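Local atomic coordinates of 6-aminohexanoate-dimer hydrolase (Bacillus anthracis, PDB entry 4GB7), a protein that probably acts as a serine hydrolase of the beta-lactamase fold that cleaves the amide bond of 6-aminohexanoate dimers. Residues V144-I149 with T256-I261; T181-M186 with S354-W359. One frame throughout, in Å; residues are numbered along the deposited sequence.

Contact 1: V144-I149 with T256-I261; sequences VFTGAI and TLAWII
Thr146 and Ile149 of helix 143-155 pack against Leu257, Ala258 and Ile261 of helix 251-265, a buried helix pair inside the beta-lactamase-like fold. The short axes lie 9.6 Å apart and run in roughly the same direction, at 47°. The backbones come nearest at Thr146 and Ala258, whose CA atoms are 6.1 Å apart, and small residues suit this place. Thr146 leads with its methyl: CG2 sits anti to the backbone N (OG1 at chi1 -70°) and meets CB of Leu257 at 3.6 Å, also touching the backbone where Leu257 passes into Ala258. Its OG1 turns to the other side and is in loose contact with Ala258 CB at 4.1 Å; the small alanine lets the two backbones come near here.

Helix 143-155 begins at Lys143. This lysine and Ser140 are consistent with the SxxK motif of serine beta-lactamases and related esterases, and the hydroxyl of Tyr249, just before the second helix, lies beside the lysine. The contact thus joins two helices that start beside a probable active site, and Thr146 lies near that group without touching it.

One helical turn further on, Ile261 takes over. Its side chain, extended at chi2 (170°), reaches across so that CD1 rests 3.8 Å from the carbonyl O of Thr146 and 3.8 Å from CG2 of Ile149. The two isoleucines meet at about a right angle, with their CG2 methyls 4.0 Å apart; Ile149 offers its branch methyl CG2, close to its own backbone, and the longer arm of Ile261 spans the widening gap. Helix 269-278 adds Leu269 beside Thr146 and Val273 beside Ile149, while Ala299 from a loop touches both Thr146 and Ala258.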
ATOM      1  N   VAL A 144       4.748  -0.861  -1.722  1.00 17.34           N
ATOM      2  CA  VAL A 144       5.467  -2.113  -1.971  1.00 18.10           C
ATOM      3  C   VAL A 144       5.841  -2.279  -3.457  1.00 16.71           C
ATOM      4  O   VAL A 144       6.790  -2.943  -3.762  1.00 17.98           O
ATOM      5  CB  VAL A 144       4.755  -3.346  -1.397  1.00 15.64           C
ATOM      6  CG1 VAL A 144       4.657  -3.204   0.132  1.00 16.36           C
ATOM      7  CG2 VAL A 144       3.394  -3.622  -2.061  1.00 15.40           C
ATOM      8  N   PHE A 145       5.105  -1.634  -4.340  1.00 15.69           N
ATOM      9  CA  PHE A 145       5.403  -1.646  -5.786  1.00 14.52           C
ATOM     10  C   PHE A 145       6.620  -0.833  -6.084  1.00 16.91           C
ATOM     11  O   PHE A 145       7.465  -1.292  -6.852  1.00 19.50           O
ATOM     12  CB  PHE A 145       4.170  -1.203  -6.566  1.00 17.20           C
ATOM     13  CG  PHE A 145       3.053  -2.216  -6.483  1.00 18.34           C
ATOM     14  CD1 PHE A 145       3.002  -3.263  -7.350  1.00 20.90           C
ATOM     15  CD2 PHE A 145       2.103  -2.112  -5.509  1.00 16.61           C
ATOM     16  CE1 PHE A 145       2.028  -4.229  -7.239  1.00 20.39           C
ATOM     17  CE2 PHE A 145       1.118  -3.041  -5.386  1.00 18.60           C
ATOM     18  CZ  PHE A 145       1.074  -4.103  -6.251  1.00 16.46           C
ATOM     19  N   THR A 146       6.703   0.379  -5.521  1.00 16.30           N
ATOM     20  CA  THR A 146       7.928   1.165  -5.607  1.00 17.94           C
ATOM     21  C   THR A 146       9.102   0.423  -5.006  1.00 15.39           C
ATOM     22  O   THR A 146      10.187   0.349  -5.625  1.00 17.35           O
ATOM     23  CB  THR A 146       7.741   2.554  -4.976  1.00 17.41           C
ATOM     24  OG1 THR A 146       6.863   3.307  -5.821  1.00 21.45           O
ATOM     25  CG2 THR A 146       9.068   3.321  -4.820  1.00 19.90           C
ATOM     26  N   GLY A 147       8.924  -0.159  -3.844  1.00 18.41           N
ATOM     27  CA  GLY A 147       9.993  -0.943  -3.192  1.00 18.83           C
ATOM     28  C   GLY A 147      10.497  -2.102  -4.062  1.00 17.72           C
ATOM     29  O   GLY A 147      11.697  -2.331  -4.207  1.00 17.68           O
ATOM     30  N   ALA A 148       9.567  -2.832  -4.649  1.00 17.15           N
ATOM     31  CA  ALA A 148       9.899  -3.983  -5.491  1.00 18.39           C
ATOM     32  C   ALA A 148      10.732  -3.582  -6.690  1.00 17.14           C
ATOM     33  O   ALA A 148      11.688  -4.296  -7.030  1.00 19.28           O
ATOM     34  CB  ALA A 148       8.630  -4.674  -5.946  1.00 17.34           C
ATOM     35  N   ILE A 149      10.364  -2.464  -7.330  1.00 16.82           N
ATOM     36  CA  ILE A 149      11.073  -1.970  -8.523  1.00 16.47           C
ATOM     37  C   ILE A 149      12.437  -1.445  -8.123  1.00 16.89           C
ATOM     38  O   ILE A 149      13.429  -1.684  -8.859  1.00 19.39           O
ATOM     39  CB  ILE A 149      10.257  -0.922  -9.349  1.00 18.49           C
ATOM     40  CG1 ILE A 149       8.960  -1.608  -9.857  1.00 20.98           C
ATOM     41  CG2 ILE A 149      11.088  -0.342 -10.510  1.00 18.26           C
ATOM     42  CD1 ILE A 149       7.871  -0.659 -10.322  1.00 25.00           C
ATOM     43  N   THR A 256      10.298   9.870  -3.244  1.00 18.68           N
ATOM     44  CA  THR A 256      11.690  10.075  -3.694  1.00 17.38           C
ATOM     45  C   THR A 256      12.192   8.861  -4.494  1.00 17.51           C
ATOM     46  O   THR A 256      12.799   8.973  -5.575  1.00 17.37           O
ATOM     47  CB  THR A 256      12.606  10.401  -2.521  1.00 16.28           C
ATOM     48  OG1 THR A 256      12.152  11.610  -1.858  1.00 21.07           O
ATOM     49  CG2 THR A 256      14.076  10.618  -2.990  1.00 15.81           C
ATOM     50  N   LEU A 257      12.007   7.699  -3.925  1.00 19.68           N
ATOM     51  CA  LEU A 257      12.328   6.441  -4.598  1.00 19.18           C
ATOM     52  C   LEU A 257      11.670   6.346  -5.978  1.00 16.69           C
ATOM     53  O   LEU A 257      12.280   5.942  -6.930  1.00 18.00           O
ATOM     54  CB  LEU A 257      11.945   5.241  -3.700  1.00 17.77           C
ATOM     55  CG  LEU A 257      12.751   5.031  -2.421  1.00 17.69           C
ATOM     56  CD1 LEU A 257      12.157   3.940  -1.547  1.00 20.51           C
ATOM     57  CD2 LEU A 257      14.221   4.723  -2.756  1.00 18.88           C
ATOM     58  N   ALA A 258      10.400   6.706  -6.081  1.00 17.35           N
ATOM     59  CA  ALA A 258       9.720   6.710  -7.383  1.00 17.86           C
ATOM     60  C   ALA A 258      10.348   7.692  -8.380  1.00 18.93           C
ATOM     61  O   ALA A 258      10.411   7.401  -9.570  1.00 18.37           O
ATOM     62  CB  ALA A 258       8.224   6.931  -7.229  1.00 18.41           C
ATOM     63  N   TRP A 259      10.787   8.864  -7.891  1.00 18.61           N
ATOM     64  CA  TRP A 259      11.480   9.821  -8.729  1.00 17.26           C
ATOM     65  C   TRP A 259      12.749   9.221  -9.280  1.00 17.88           C
ATOM     66  O   TRP A 259      13.034   9.351 -10.456  1.00 19.40           O
ATOM     67  CB  TRP A 259      11.754  11.099  -7.937  1.00 19.05           C
ATOM     68  CG  TRP A 259      12.138  12.316  -8.715  1.00 19.71           C
ATOM     69  CD1 TRP A 259      12.371  12.452 -10.092  1.00 19.21           C
ATOM     70  CD2 TRP A 259      12.295  13.646  -8.161  1.00 20.18           C
ATOM     71  NE1 TRP A 259      12.662  13.765 -10.415  1.00 21.81           N
ATOM     72  CE2 TRP A 259      12.661  14.530  -9.277  1.00 22.01           C
ATOM     73  CE3 TRP A 259      12.186  14.177  -6.888  1.00 20.59           C
ATOM     74  CZ2 TRP A 259      12.865  15.882  -9.091  1.00 23.69           C
ATOM     75  CZ3 TRP A 259      12.399  15.539  -6.707  1.00 22.24           C
ATOM     76  CH2 TRP A 259      12.744  16.371  -7.786  1.00 24.10           C
ATOM     77  N   ILE A 260      13.452   8.451  -8.468  1.00 17.47           N
ATOM     78  CA  ILE A 260      14.626   7.729  -8.927  1.00 19.71           C
ATOM     79  C   ILE A 260      14.268   6.714 -10.023  1.00 19.14           C
ATOM     80  O   ILE A 260      14.926   6.657 -11.069  1.00 20.11           O
ATOM     81  CB  ILE A 260      15.340   7.024  -7.765  1.00 18.96           C
ATOM     82  CG1 ILE A 260      15.896   8.075  -6.786  1.00 18.22           C
ATOM     83  CG2 ILE A 260      16.465   6.116  -8.250  1.00 21.43           C
ATOM     84  CD1 ILE A 260      16.384   7.526  -5.477  1.00 20.50           C
ATOM     85  N   ILE A 261      13.208   5.940  -9.806  1.00 17.51           N
ATOM     86  CA  ILE A 261      12.745   5.000 -10.838  1.00 17.53           C
ATOM     87  C   ILE A 261      12.555   5.718 -12.179  1.00 18.17           C
ATOM     88  O   ILE A 261      13.024   5.242 -13.237  1.00 20.50           O
ATOM     89  CB  ILE A 261      11.454   4.289 -10.413  1.00 17.80           C
ATOM     90  CG1 ILE A 261      11.720   3.370  -9.206  1.00 17.36           C
ATOM     91  CG2 ILE A 261      10.840   3.464 -11.563  1.00 20.06           C
ATOM     92  CD1 ILE A 261      10.484   2.813  -8.547  1.00 18.82           C
TER

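Contact 2: T181-M186 with S354-W359; sequences TLQQLM and SYHNQW
Met186, in the last turn of helix 182-186, and Asn357, in the type I' turn from His356 to Trp359, bring their CA atoms within 4.5 Å where helix and beta hairpin meet. Asn357 and Gln358 both adopt left-handed backbone conformations, which asparagine tolerates well. The carbonyl of Met186 receives Gln358 NE2 at 2.9 Å (N-H...O 158°); the donor stands above the carbonyl plane, while the oxygen lies in the plane of the glutamine amide. Gln358 N adds a weak bond to this same Met186 O, and an edge of the Tyr355 ring brings CE1 to 3.6 Å from it.

Gln183 starts out with CG anti to its backbone N (chi1 -167°) and then bends at chi2, which carries NE2 to within 2.8 Å of Asn357 OD1. The two amide planes are 63° apart. The methyl CE of Met186, a selenomethionine, packs 3.8 Å from Asn357 CB, and Asn357 ND2 sits 3.1 Å above the plane of the His356 ring, over its centre.

Asp187, the next residue after the helix segment, gathers Gln183 NE2, His356 ND1 and Asn357 N. Its carboxylate would probably favour a proton on the histidine nitrogen it faces. Gln358 uses both ends of its amide, NE2 to the helix carbonyl and OE1 to Thr254, while Gln183 NE2 serves Asn357 OD1 and Asp187, so the hairpin is tied by hydrogen bonds to the helix end beside Lys143, which Gln358 touches.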
ATOM      1  N   THR A 181      20.280   7.793   1.997  1.00 18.62           N
ATOM      2  CA  THR A 181      20.584   6.697   1.077  1.00 19.77           C
ATOM      3  C   THR A 181      19.290   6.057   0.631  1.00 19.32           C
ATOM      4  O   THR A 181      18.253   6.184   1.302  1.00 20.13           O
ATOM      5  CB  THR A 181      21.479   5.578   1.670  1.00 17.34           C
ATOM      6  OG1 THR A 181      20.790   4.906   2.739  1.00 22.02           O
ATOM      7  CG2 THR A 181      22.860   6.093   2.142  1.00 21.76           C
ATOM      8  N   LEU A 182      19.356   5.344  -0.487  1.00 19.82           N
ATOM      9  CA  LEU A 182      18.185   4.644  -0.973  1.00 19.98           C
ATOM     10  C   LEU A 182      17.679   3.642   0.067  1.00 18.47           C
ATOM     11  O   LEU A 182      16.458   3.528   0.263  1.00 20.82           O
ATOM     12  CB  LEU A 182      18.448   3.949  -2.291  1.00 20.68           C
ATOM     13  CG  LEU A 182      18.318   4.843  -3.508  1.00 22.41           C
ATOM     14  CD1 LEU A 182      19.247   6.051  -3.491  1.00 25.05           C
ATOM     15  CD2 LEU A 182      18.501   4.016  -4.769  1.00 23.69           C
ATOM     16  N   GLN A 183      18.597   2.919   0.704  1.00 18.58           N
ATOM     17  CA  GLN A 183      18.256   1.970   1.744  1.00 19.50           C
ATOM     18  C   GLN A 183      17.524   2.638   2.914  1.00 19.11           C
ATOM     19  O   GLN A 183      16.527   2.093   3.404  1.00 19.82           O
ATOM     20  CB  GLN A 183      19.474   1.141   2.195  1.00 21.66           C
ATOM     21  CG  GLN A 183      19.068  -0.060   3.056  1.00 21.37           C
ATOM     22  CD  GLN A 183      18.165  -1.041   2.311  1.00 19.23           C
ATOM     23  OE1 GLN A 183      18.517  -1.547   1.262  1.00 22.38           O
ATOM     24  NE2 GLN A 183      16.999  -1.328   2.876  1.00 20.64           N
ATOM     25  N   GLN A 184      18.008   3.796   3.352  1.00 22.20           N
ATOM     26  CA  GLN A 184      17.306   4.598   4.388  1.00 21.50           C
ATOM     27  C   GLN A 184      15.887   4.950   4.008  1.00 19.03           C
ATOM     28  O   GLN A 184      14.954   4.875   4.848  1.00 19.92           O
ATOM     29  CB  GLN A 184      18.142   5.827   4.782  1.00 20.52           C
ATOM     30  CG  GLN A 184      19.361   5.383   5.581  1.00 19.24           C
ATOM     31  CD  GLN A 184      20.461   6.474   5.680  1.00 22.05           C
ATOM     32  OE1 GLN A 184      20.418   7.529   4.966  1.00 20.89           O
ATOM     33  NE2 GLN A 184      21.451   6.224   6.523  1.00 26.09           N
ATOM     34  N   LEU A 185      15.705   5.324   2.747  1.00 18.68           N
ATOM     35  CA  LEU A 185      14.363   5.616   2.213  1.00 20.00           C
ATOM     36  C   LEU A 185      13.490   4.356   2.226  1.00 18.49           C
ATOM     37  O   LEU A 185      12.302   4.372   2.722  1.00 18.07           O
ATOM     38  CB  LEU A 185      14.458   6.221   0.809  1.00 20.46           C
ATOM     39  CG  LEU A 185      15.109   7.587   0.685  1.00 18.65           C
ATOM     40  CD1 LEU A 185      15.559   7.882  -0.746  1.00 20.71           C
ATOM     41  CD2 LEU A 185      14.228   8.732   1.155  1.00 18.69           C
HETATM   42  N   MSE A 186      14.035   3.280   1.678  1.00 18.23           N
HETATM   43  CA  MSE A 186      13.373   1.952   1.687  1.00 19.39           C
HETATM   44  C   MSE A 186      12.901   1.518   3.088  1.00 17.63           C
HETATM   45  O   MSE A 186      11.805   0.925   3.249  1.00 19.35           O
HETATM   46  CB  MSE A 186      14.306   0.886   1.098  1.00 20.77           C
HETATM   47  CG  MSE A 186      14.515   0.954  -0.407  1.00 20.47           C
HETATM   48 SE   MSE A 186      12.934   0.309  -1.310  0.70 21.23          SE
HETATM   49  CE  MSE A 186      13.506  -1.511  -1.404  1.00 19.98           C
ATOM     50  N   SER A 354       8.683  -4.486  13.188  1.00 21.01           N
ATOM     51  CA  SER A 354       9.788  -3.976  12.391  1.00 20.21           C
ATOM     52  C   SER A 354       9.274  -3.540  11.041  1.00 19.88           C
ATOM     53  O   SER A 354       8.116  -3.775  10.703  1.00 21.50           O
ATOM     54  CB  SER A 354      10.879  -5.015  12.201  1.00 21.14           C
ATOM     55  OG  SER A 354      11.424  -5.451  13.416  1.00 21.22           O
ATOM     56  N   TYR A 355      10.156  -2.908  10.270  1.00 19.13           N
ATOM     57  CA  TYR A 355       9.796  -2.409   8.945  1.00 16.50           C
ATOM     58  C   TYR A 355      11.030  -2.489   8.052  1.00 16.74           C
ATOM     59  O   TYR A 355      12.103  -2.021   8.449  1.00 21.02           O
ATOM     60  CB  TYR A 355       9.354  -0.981   9.036  1.00 18.13           C
ATOM     61  CG  TYR A 355       8.785  -0.360   7.767  1.00 20.16           C
ATOM     62  CD1 TYR A 355       9.606   0.137   6.772  1.00 19.88           C
ATOM     63  CD2 TYR A 355       7.386  -0.265   7.578  1.00 16.66           C
ATOM     64  CE1 TYR A 355       9.075   0.772   5.650  1.00 17.69           C
ATOM     65  CE2 TYR A 355       6.855   0.345   6.453  1.00 19.57           C
ATOM     66  CZ  TYR A 355       7.689   0.827   5.473  1.00 18.26           C
ATOM     67  OH  TYR A 355       7.161   1.492   4.397  1.00 17.09           O
ATOM     68  N   HIS A 356      10.866  -3.059   6.863  1.00 18.94           N
ATOM     69  CA  HIS A 356      11.985  -3.246   5.941  1.00 17.42           C
ATOM     70  C   HIS A 356      11.477  -3.168   4.514  1.00 19.31           C
ATOM     71  O   HIS A 356      10.530  -3.868   4.150  1.00 18.48           O
ATOM     72  CB  HIS A 356      12.653  -4.598   6.203  1.00 18.68           C
ATOM     73  CG  HIS A 356      14.015  -4.761   5.542  1.00 22.03           C
ATOM     74  ND1 HIS A 356      14.810  -3.710   5.214  1.00 22.21           N
ATOM     75  CD2 HIS A 356      14.720  -5.898   5.218  1.00 21.25           C
ATOM     76  CE1 HIS A 356      15.945  -4.163   4.662  1.00 22.76           C
ATOM     77  NE2 HIS A 356      15.911  -5.500   4.684  1.00 20.93           N
ATOM     78  N   ASN A 357      12.081  -2.301   3.698  1.00 19.39           N
ATOM     79  CA  ASN A 357      11.820  -2.245   2.266  1.00 19.42           C
ATOM     80  C   ASN A 357      10.344  -2.101   1.883  1.00 18.11           C
ATOM     81  O   ASN A 357       9.836  -2.735   0.955  1.00 18.55           O
ATOM     82  CB  ASN A 357      12.463  -3.497   1.612  1.00 18.61           C
ATOM     83  CG  ASN A 357      13.980  -3.506   1.767  1.00 19.89           C
ATOM     84  OD1 ASN A 357      14.601  -2.435   1.843  1.00 20.01           O
ATOM     85  ND2 ASN A 357      14.576  -4.710   1.842  1.00 22.72           N
ATOM     86  N   GLN A 358       9.680  -1.226   2.613  1.00 18.52           N
ATOM     87  CA  GLN A 358       8.288  -0.821   2.404  1.00 17.55           C
ATOM     88  C   GLN A 358       7.264  -1.781   2.991  1.00 18.57           C
ATOM     89  O   GLN A 358       6.059  -1.570   2.812  1.00 18.24           O
ATOM     90  CB  GLN A 358       7.971  -0.425   0.955  1.00 19.28           C
ATOM     91  CG  GLN A 358       8.972   0.584   0.329  1.00 18.00           C
ATOM     92  CD  GLN A 358       8.836   1.991   0.910  1.00 18.29           C
ATOM     93  OE1 GLN A 358       7.971   2.768   0.500  1.00 21.35           O
ATOM     94  NE2 GLN A 358       9.747   2.348   1.839  1.00 18.26           N
ATOM     95  N   TRP A 359       7.739  -2.813   3.701  1.00 16.59           N
ATOM     96  CA  TRP A 359       6.855  -3.814   4.366  1.00 18.06           C
ATOM     97  C   TRP A 359       6.933  -3.782   5.907  1.00 19.05           C
ATOM     98  O   TRP A 359       8.002  -3.602   6.510  1.00 19.16           O
ATOM     99  CB  TRP A 359       7.227  -5.230   3.930  1.00 16.91           C
ATOM    100  CG  TRP A 359       6.932  -5.502   2.496  1.00 17.95           C
ATOM    101  CD1 TRP A 359       7.775  -5.311   1.401  1.00 16.91           C
ATOM    102  CD2 TRP A 359       5.745  -6.114   1.970  1.00 16.27           C
ATOM    103  NE1 TRP A 359       7.173  -5.705   0.267  1.00 17.93           N
ATOM    104  CE2 TRP A 359       5.935  -6.202   0.547  1.00 17.01           C
ATOM    105  CE3 TRP A 359       4.526  -6.543   2.521  1.00 17.74           C
ATOM    106  CZ2 TRP A 359       4.964  -6.691  -0.302  1.00 17.06           C
ATOM    107  CZ3 TRP A 359       3.571  -7.053   1.662  1.00 20.13           C
ATOM    108  CH2 TRP A 359       3.786  -7.130   0.267  1.00 17.67           C
TER

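The centres of contacts 1 and 2 lie 11 Å apart, on the same side of the molecule's centre, and the two touch. Their segments alternate along the chain, 144-149, 181-186, 256-261, then 354-359, so neither pairing encloses the other and distant parts of the sequence interleave. Selenomethionine Met186 bridges them: its SE lies 3.7 Å from Leu257 CD1, and its CE packs near Gly147 O. Val144 CG1 sits 3.3 Å from Trp359 CE2. Helix 182-186 and the hairpin thus lean on helices 143-155 and 251-265, uniting the surroundings of the presumed SxxK active site within one beta-lactamase family region.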